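Local coordinates for protein glutathione transferase gst1-6 (Anopheles dirus, PDB 1V2A) that probably conjugates glutathione to electrophilic substrates, displacing a halide, and works as a homodimeric Delta-class glutathione transferase in detoxification, at residues Leu7-Lys21 / Met188-Thr202. Residues are numbered along the deposited sequence; the frame is centred on the assembly and turned at random.
Sequences LISPPCQSAILLAKK and MPDYEEFSKQVADDT. With GTS (glutathione sulfonic acid), chain F.
Phe194 pushes its ring from helix 191-202 into helix 13-21, a knob in the hole formed by Gln13, Ile16, Leu17 and Lys20. CG anti to the backbone N (chi1 171°) carries the ring out toward that hole. Leu17 CD1 lies over its centre, 3.6 Å from the centroid, in a CH-pi contact, while Val198 CG2, one turn on in Phe194's own helix, lies over the opposite face toward the rim. Gln13 meets the edge, its CB 3.6 Å from Phe194 CZ and its amide nearly perpendicular to the ring. Leu7 CD2 comes in obliquely, 3.4 Å from Phe194 CE1; its other branch, CD1, packs on Gln197 CG and the carboxylate of Asp201. Asp201 OD1 accepts a hydrogen bond from Gln197 NE2 (3.0 Å), which arrives from above the carboxylate plane. Toward the start of 188-202, Met188 SD packs against Leu17 CG, and Pro189 CD on Lys21 CG at 3.7 Å. Gln13 NE2 donates in its amide plane to Leu7 O (2.8 Å), in the loop whose Ser9 OG donates to O1S of glutathione sulfonic acid. The helices run roughly antiparallel (151°), joining thioredoxin-like and all-helical domains by apolar and CH-pi packing, while these polar groups bond within their own segments.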
loop_
_atom_site.group_PDB
_atom_site.type_symbol
_atom_site.label_atom_id
_atom_site.label_comp_id
_atom_site.label_asym_id
_atom_site.label_seq_id
_atom_site.Cartn_x
_atom_site.Cartn_y
_atom_site.Cartn_z
ATOM N N LEU B 7 17.337 -6.270 10.172
ATOM C CA LEU B 7 17.129 -7.436 9.315
ATOM C C LEU B 7 16.029 -8.375 9.785
ATOM O O LEU B 7 15.617 -9.262 9.042
ATOM C CB LEU B 7 18.424 -8.241 9.180
ATOM C CG LEU B 7 19.471 -7.680 8.221
ATOM C CD1 LEU B 7 20.690 -8.586 8.203
ATOM C CD2 LEU B 7 18.857 -7.569 6.828
ATOM N N ILE B 8 15.568 -8.205 11.019
ATOM C CA ILE B 8 14.512 -9.060 11.532
ATOM C C ILE B 8 13.189 -8.570 10.959
ATOM O O ILE B 8 12.223 -9.331 10.836
ATOM C CB ILE B 8 14.447 -9.026 13.076
ATOM C CG1 ILE B 8 15.702 -9.665 13.675
ATOM C CG2 ILE B 8 13.246 -9.820 13.559
ATOM C CD1 ILE B 8 17.006 -8.949 13.349
ATOM N N SER B 9 13.164 -7.286 10.607
ATOM C CA SER B 9 11.992 -6.647 10.025
ATOM C C SER B 9 11.910 -6.999 8.536
ATOM O O SER B 9 12.804 -6.654 7.761
ATOM C CB SER B 9 12.094 -5.125 10.205
ATOM O OG SER B 9 11.133 -4.434 9.424
ATOM N N PRO B 10 10.848 -7.715 8.125
ATOM C CA PRO B 10 10.671 -8.102 6.723
ATOM C C PRO B 10 10.591 -6.882 5.784
ATOM O O PRO B 10 11.156 -6.890 4.696
ATOM C CB PRO B 10 9.382 -8.928 6.754
ATOM C CG PRO B 10 9.425 -9.554 8.122
ATOM C CD PRO B 10 9.841 -8.373 8.977
ATOM N N PRO B 11 9.874 -5.825 6.187
ATOM C CA PRO B 11 9.802 -4.656 5.305
ATOM C C PRO B 11 11.199 -4.098 4.985
ATOM O O PRO B 11 11.481 -3.747 3.844
ATOM C CB PRO B 11 8.955 -3.669 6.112
ATOM C CG PRO B 11 8.044 -4.575 6.876
ATOM C CD PRO B 11 8.970 -5.669 7.339
ATOM N N CYS B 12 12.067 -4.026 5.993
ATOM C CA CYS B 12 13.429 -3.508 5.812
ATOM C C CYS B 12 14.334 -4.292 4.856
ATOM O O CYS B 12 15.306 -3.749 4.351
ATOM C CB CYS B 12 14.156 -3.424 7.155
ATOM S SG CYS B 12 13.463 -2.301 8.350
ATOM N N GLN B 13 14.031 -5.557 4.599
ATOM C CA GLN B 13 14.901 -6.354 3.735
ATOM C C GLN B 13 14.816 -6.010 2.258
ATOM O O GLN B 13 15.710 -6.366 1.487
ATOM C CB GLN B 13 14.620 -7.853 3.925
ATOM C CG GLN B 13 14.418 -8.258 5.374
ATOM C CD GLN B 13 14.154 -9.742 5.541
ATOM O OE1 GLN B 13 13.627 -10.395 4.642
ATOM N NE2 GLN B 13 14.510 -10.281 6.706
ATOM N N SER B 14 13.746 -5.328 1.857
ATOM C CA SER B 14 13.566 -4.954 0.457
ATOM C C SER B 14 14.673 -4.021 -0.031
ATOM O O SER B 14 15.324 -4.297 -1.038
ATOM C CB SER B 14 12.203 -4.276 0.259
ATOM O OG SER B 14 11.148 -5.139 0.638
ATOM N N ALA B 15 14.874 -2.917 0.685
ATOM C CA ALA B 15 15.893 -1.930 0.331
ATOM C C ALA B 15 17.310 -2.512 0.408
ATOM O O ALA B 15 18.203 -2.103 -0.338
ATOM C CB ALA B 15 15.770 -0.710 1.239
ATOM N N ILE B 16 17.510 -3.460 1.317
ATOM C CA ILE B 16 18.802 -4.118 1.471
ATOM C C ILE B 16 19.100 -4.926 0.201
ATOM O O ILE B 16 20.145 -4.766 -0.424
ATOM C CB ILE B 16 18.797 -5.087 2.683
ATOM C CG1 ILE B 16 18.652 -4.299 3.987
ATOM C CG2 ILE B 16 20.065 -5.925 2.688
ATOM C CD1 ILE B 16 19.745 -3.270 4.228
ATOM N N LEU B 17 18.174 -5.799 -0.173
ATOM C CA LEU B 17 18.354 -6.623 -1.358
ATOM C C LEU B 17 18.492 -5.761 -2.609
ATOM O O LEU B 17 19.422 -5.928 -3.402
ATOM C CB LEU B 17 17.169 -7.587 -1.503
ATOM C CG LEU B 17 17.364 -9.070 -1.147
ATOM C CD1 LEU B 17 18.508 -9.252 -0.186
ATOM C CD2 LEU B 17 16.070 -9.624 -0.566
ATOM N N LEU B 18 17.560 -4.834 -2.786
ATOM C CA LEU B 18 17.589 -3.954 -3.943
ATOM C C LEU B 18 18.949 -3.258 -3.990
ATOM O O LEU B 18 19.585 -3.199 -5.041
ATOM C CB LEU B 18 16.453 -2.933 -3.835
ATOM C CG LEU B 18 16.216 -1.936 -4.972
ATOM C CD1 LEU B 18 17.299 -0.865 -4.945
ATOM C CD2 LEU B 18 16.182 -2.667 -6.304
ATOM N N ALA B 19 19.398 -2.754 -2.843
ATOM C CA ALA B 19 20.681 -2.066 -2.762
ATOM C C ALA B 19 21.810 -2.901 -3.353
ATOM O O ALA B 19 22.640 -2.389 -4.112
ATOM C CB ALA B 19 21.001 -1.717 -1.310
ATOM N N LYS B 20 21.832 -4.186 -3.001
ATOM C CA LYS B 20 22.863 -5.100 -3.476
ATOM C C LYS B 20 22.788 -5.292 -4.981
ATOM O O LYS B 20 23.806 -5.324 -5.666
ATOM C CB LYS B 20 22.724 -6.463 -2.792
ATOM C CG LYS B 20 22.775 -6.415 -1.271
ATOM C CD LYS B 20 22.869 -7.821 -0.681
ATOM C CE LYS B 20 22.785 -7.784 0.837
ATOM N NZ LYS B 20 23.790 -6.855 1.434
ATOM N N LYS B 21 21.570 -5.423 -5.486
ATOM C CA LYS B 21 21.346 -5.622 -6.907
ATOM C C LYS B 21 21.804 -4.454 -7.778
ATOM O O LYS B 21 22.181 -4.666 -8.925
ATOM C CB LYS B 21 19.855 -5.874 -7.164
ATOM C CG LYS B 21 19.493 -7.290 -7.589
ATOM C CD LYS B 21 19.930 -7.573 -9.012
ATOM C CE LYS B 21 19.336 -8.877 -9.515
ATOM N NZ LYS B 21 19.750 -9.197 -10.903
ATOM N N MET B 188 19.292 -12.864 -6.462
ATOM C CA MET B 188 19.694 -11.856 -5.477
ATOM C C MET B 188 21.178 -12.127 -5.191
ATOM O O MET B 188 21.552 -13.242 -4.836
ATOM C CB MET B 188 18.884 -11.988 -4.181
ATOM C CG MET B 188 17.385 -11.816 -4.331
ATOM S SD MET B 188 16.873 -10.134 -4.749
ATOM C CE MET B 188 16.599 -10.265 -6.544
ATOM N N PRO B 189 22.039 -11.113 -5.356
ATOM C CA PRO B 189 23.482 -11.249 -5.119
ATOM C C PRO B 189 23.846 -11.743 -3.717
ATOM O O PRO B 189 23.545 -11.083 -2.723
ATOM C CB PRO B 189 24.005 -9.838 -5.387
ATOM C CG PRO B 189 23.048 -9.329 -6.438
ATOM C CD PRO B 189 21.720 -9.774 -5.878
ATOM N N ASP B 190 24.509 -12.896 -3.650
ATOM C CA ASP B 190 24.921 -13.497 -2.378
ATOM C C ASP B 190 23.742 -13.651 -1.426
ATOM O O ASP B 190 23.780 -13.152 -0.301
ATOM C CB ASP B 190 25.994 -12.646 -1.691
ATOM C CG ASP B 190 27.190 -12.382 -2.578
ATOM O OD1 ASP B 190 27.650 -13.323 -3.261
ATOM O OD2 ASP B 190 27.679 -11.232 -2.576
ATOM N N TYR B 191 22.699 -14.348 -1.864
ATOM C CA TYR B 191 21.521 -14.522 -1.025
ATOM C C TYR B 191 21.775 -15.317 0.255
ATOM O O TYR B 191 21.493 -14.838 1.356
ATOM C CB TYR B 191 20.401 -15.199 -1.806
ATOM C CG TYR B 191 19.099 -15.195 -1.045
ATOM C CD1 TYR B 191 18.392 -14.009 -0.844
ATOM C CD2 TYR B 191 18.588 -16.365 -0.501
ATOM C CE1 TYR B 191 17.203 -13.992 -0.122
ATOM C CE2 TYR B 191 17.409 -16.361 0.226
ATOM C CZ TYR B 191 16.713 -15.174 0.410
ATOM O OH TYR B 191 15.511 -15.180 1.092
ATOM N N GLU B 192 22.291 -16.533 0.101
ATOM C CA GLU B 192 22.573 -17.406 1.236
ATOM C C GLU B 192 23.263 -16.626 2.352
ATOM O O GLU B 192 22.996 -16.844 3.534
ATOM C CB GLU B 192 23.464 -18.568 0.790
ATOM C CG GLU B 192 23.373 -19.810 1.669
ATOM C CD GLU B 192 22.008 -20.485 1.594
ATOM O OE1 GLU B 192 21.570 -20.820 0.473
ATOM O OE2 GLU B 192 21.374 -20.685 2.654
ATOM N N GLU B 193 24.145 -15.709 1.972
ATOM C CA GLU B 193 24.857 -14.906 2.952
ATOM C C GLU B 193 23.908 -13.933 3.634
ATOM O O GLU B 193 24.024 -13.688 4.832
ATOM C CB GLU B 193 25.998 -14.134 2.290
ATOM C CG GLU B 193 26.815 -13.326 3.279
ATOM C CD GLU B 193 27.319 -14.172 4.439
ATOM O OE1 GLU B 193 28.142 -15.086 4.193
ATOM O OE2 GLU B 193 26.884 -13.929 5.590
ATOM N N PHE B 194 22.978 -13.373 2.862
ATOM C CA PHE B 194 21.986 -12.442 3.395
ATOM C C PHE B 194 21.127 -13.217 4.379
ATOM O O PHE B 194 20.971 -12.831 5.539
ATOM C CB PHE B 194 21.101 -11.890 2.266
ATOM C CG PHE B 194 19.913 -11.100 2.754
ATOM C CD1 PHE B 194 20.086 -9.876 3.389
ATOM C CD2 PHE B 194 18.626 -11.594 2.601
ATOM C CE1 PHE B 194 18.988 -9.154 3.870
ATOM C CE2 PHE B 194 17.526 -10.886 3.076
ATOM C CZ PHE B 194 17.711 -9.663 3.711
ATOM N N SER B 195 20.583 -14.327 3.898
ATOM C CA SER B 195 19.736 -15.186 4.707
ATOM C C SER B 195 20.433 -15.581 6.011
ATOM O O SER B 195 19.800 -15.638 7.074
ATOM C CB SER B 195 19.370 -16.431 3.908
ATOM O OG SER B 195 18.476 -17.242 4.641
ATOM N N LYS B 196 21.733 -15.863 5.932
ATOM C CA LYS B 196 22.492 -16.237 7.119
ATOM C C LYS B 196 22.725 -15.010 7.991
ATOM O O LYS B 196 22.841 -15.112 9.217
ATOM C CB LYS B 196 23.826 -16.873 6.724
ATOM C CG LYS B 196 23.932 -18.331 7.150
ATOM C CD LYS B 196 24.949 -19.125 6.327
ATOM C CE LYS B 196 24.602 -19.097 4.840
ATOM N NZ LYS B 196 23.151 -19.386 4.596
ATOM N N GLN B 197 22.779 -13.841 7.363
ATOM C CA GLN B 197 22.981 -12.623 8.127
ATOM C C GLN B 197 21.696 -12.337 8.889
ATOM O O GLN B 197 21.725 -11.806 10.005
ATOM C CB GLN B 197 23.315 -11.452 7.209
ATOM C CG GLN B 197 23.786 -10.237 7.982
ATOM C CD GLN B 197 24.971 -10.564 8.871
ATOM O OE1 GLN B 197 25.981 -11.075 8.401
ATOM N NE2 GLN B 197 24.852 -10.271 10.163
ATOM N N VAL B 198 20.570 -12.695 8.280
ATOM C CA VAL B 198 19.284 -12.488 8.926
ATOM C C VAL B 198 19.257 -13.397 10.141
ATOM O O VAL B 198 18.983 -12.950 11.257
ATOM C CB VAL B 198 18.103 -12.842 7.994
ATOM C CG1 VAL B 198 16.795 -12.827 8.779
ATOM C CG2 VAL B 198 18.018 -11.841 6.856
ATOM N N ALA B 199 19.563 -14.673 9.914
ATOM C CA ALA B 199 19.593 -15.666 10.985
ATOM C C ALA B 199 20.423 -15.189 12.170
ATOM O O ALA B 199 19.967 -15.217 13.313
ATOM C CB ALA B 199 20.151 -16.986 10.460
ATOM N N ASP B 200 21.644 -14.750 11.897
ATOM C CA ASP B 200 22.530 -14.278 12.955
ATOM C C ASP B 200 21.915 -13.138 13.737
ATOM O O ASP B 200 21.902 -13.155 14.968
ATOM C CB ASP B 200 23.870 -13.845 12.369
ATOM C CG ASP B 200 24.662 -15.015 11.813
ATOM O OD1 ASP B 200 24.178 -16.166 11.898
ATOM O OD2 ASP B 200 25.769 -14.783 11.293
ATOM N N ASP B 201 21.402 -12.144 13.023
ATOM C CA ASP B 201 20.770 -11.004 13.669
ATOM C C ASP B 201 19.559 -11.395 14.501
ATOM O O ASP B 201 19.391 -10.923 15.627
ATOM C CB ASP B 201 20.350 -9.981 12.621
ATOM C CG ASP B 201 21.515 -9.199 12.092
ATOM O OD1 ASP B 201 22.649 -9.707 12.187
ATOM O OD2 ASP B 201 21.294 -8.080 11.579
ATOM N N THR B 202 18.707 -12.252 13.953
ATOM C CA THR B 202 17.520 -12.663 14.695
ATOM C C THR B 202 17.935 -13.354 15.984
ATOM O O THR B 202 17.265 -13.230 17.007
ATOM C CB THR B 202 16.661 -13.632 13.902
ATOM O OG1 THR B 202 17.344 -14.883 13.793
ATOM C CG2 THR B 202 16.386 -13.082 12.515
HETATM N N1 GTS F . 4.610 -0.176 5.712
HETATM C CA1 GTS F . 5.844 0.003 6.422
HETATM C C1 GTS F . 6.930 -0.245 5.406
HETATM O O11 GTS F . 7.967 0.378 5.537
HETATM O O12 GTS F . 6.734 -1.039 4.474
HETATM C CB1 GTS F . 5.865 -0.976 7.573
HETATM C CG1 GTS F . 7.135 -0.899 8.444
HETATM C CD1 GTS F . 6.839 -1.210 9.903
HETATM O OE1 GTS F . 5.694 -1.473 10.305
HETATM N N2 GTS F . 7.919 -1.183 10.682
HETATM C CA2 GTS F . 7.823 -1.474 12.117
HETATM C C2 GTS F . 8.124 -0.242 12.901
HETATM O O2 GTS F . 9.046 0.510 12.561
HETATM C CB2 GTS F . 8.808 -2.525 12.620
HETATM S SG2 GTS F . 8.707 -4.214 11.942
HETATM O O1S GTS F . 8.893 -4.262 10.528
HETATM O O2S GTS F . 9.738 -4.949 12.581
HETATM O O3S GTS F . 7.432 -4.800 12.245
HETATM N N3 GTS F . 7.342 -0.057 13.955
HETATM C CA3 GTS F . 7.524 1.081 14.809
HETATM C C3 GTS F . 6.242 1.791 15.050
HETATM O O31 GTS F . 6.303 2.764 15.786
HETATM O O32 GTS F . 5.212 1.353 14.511
#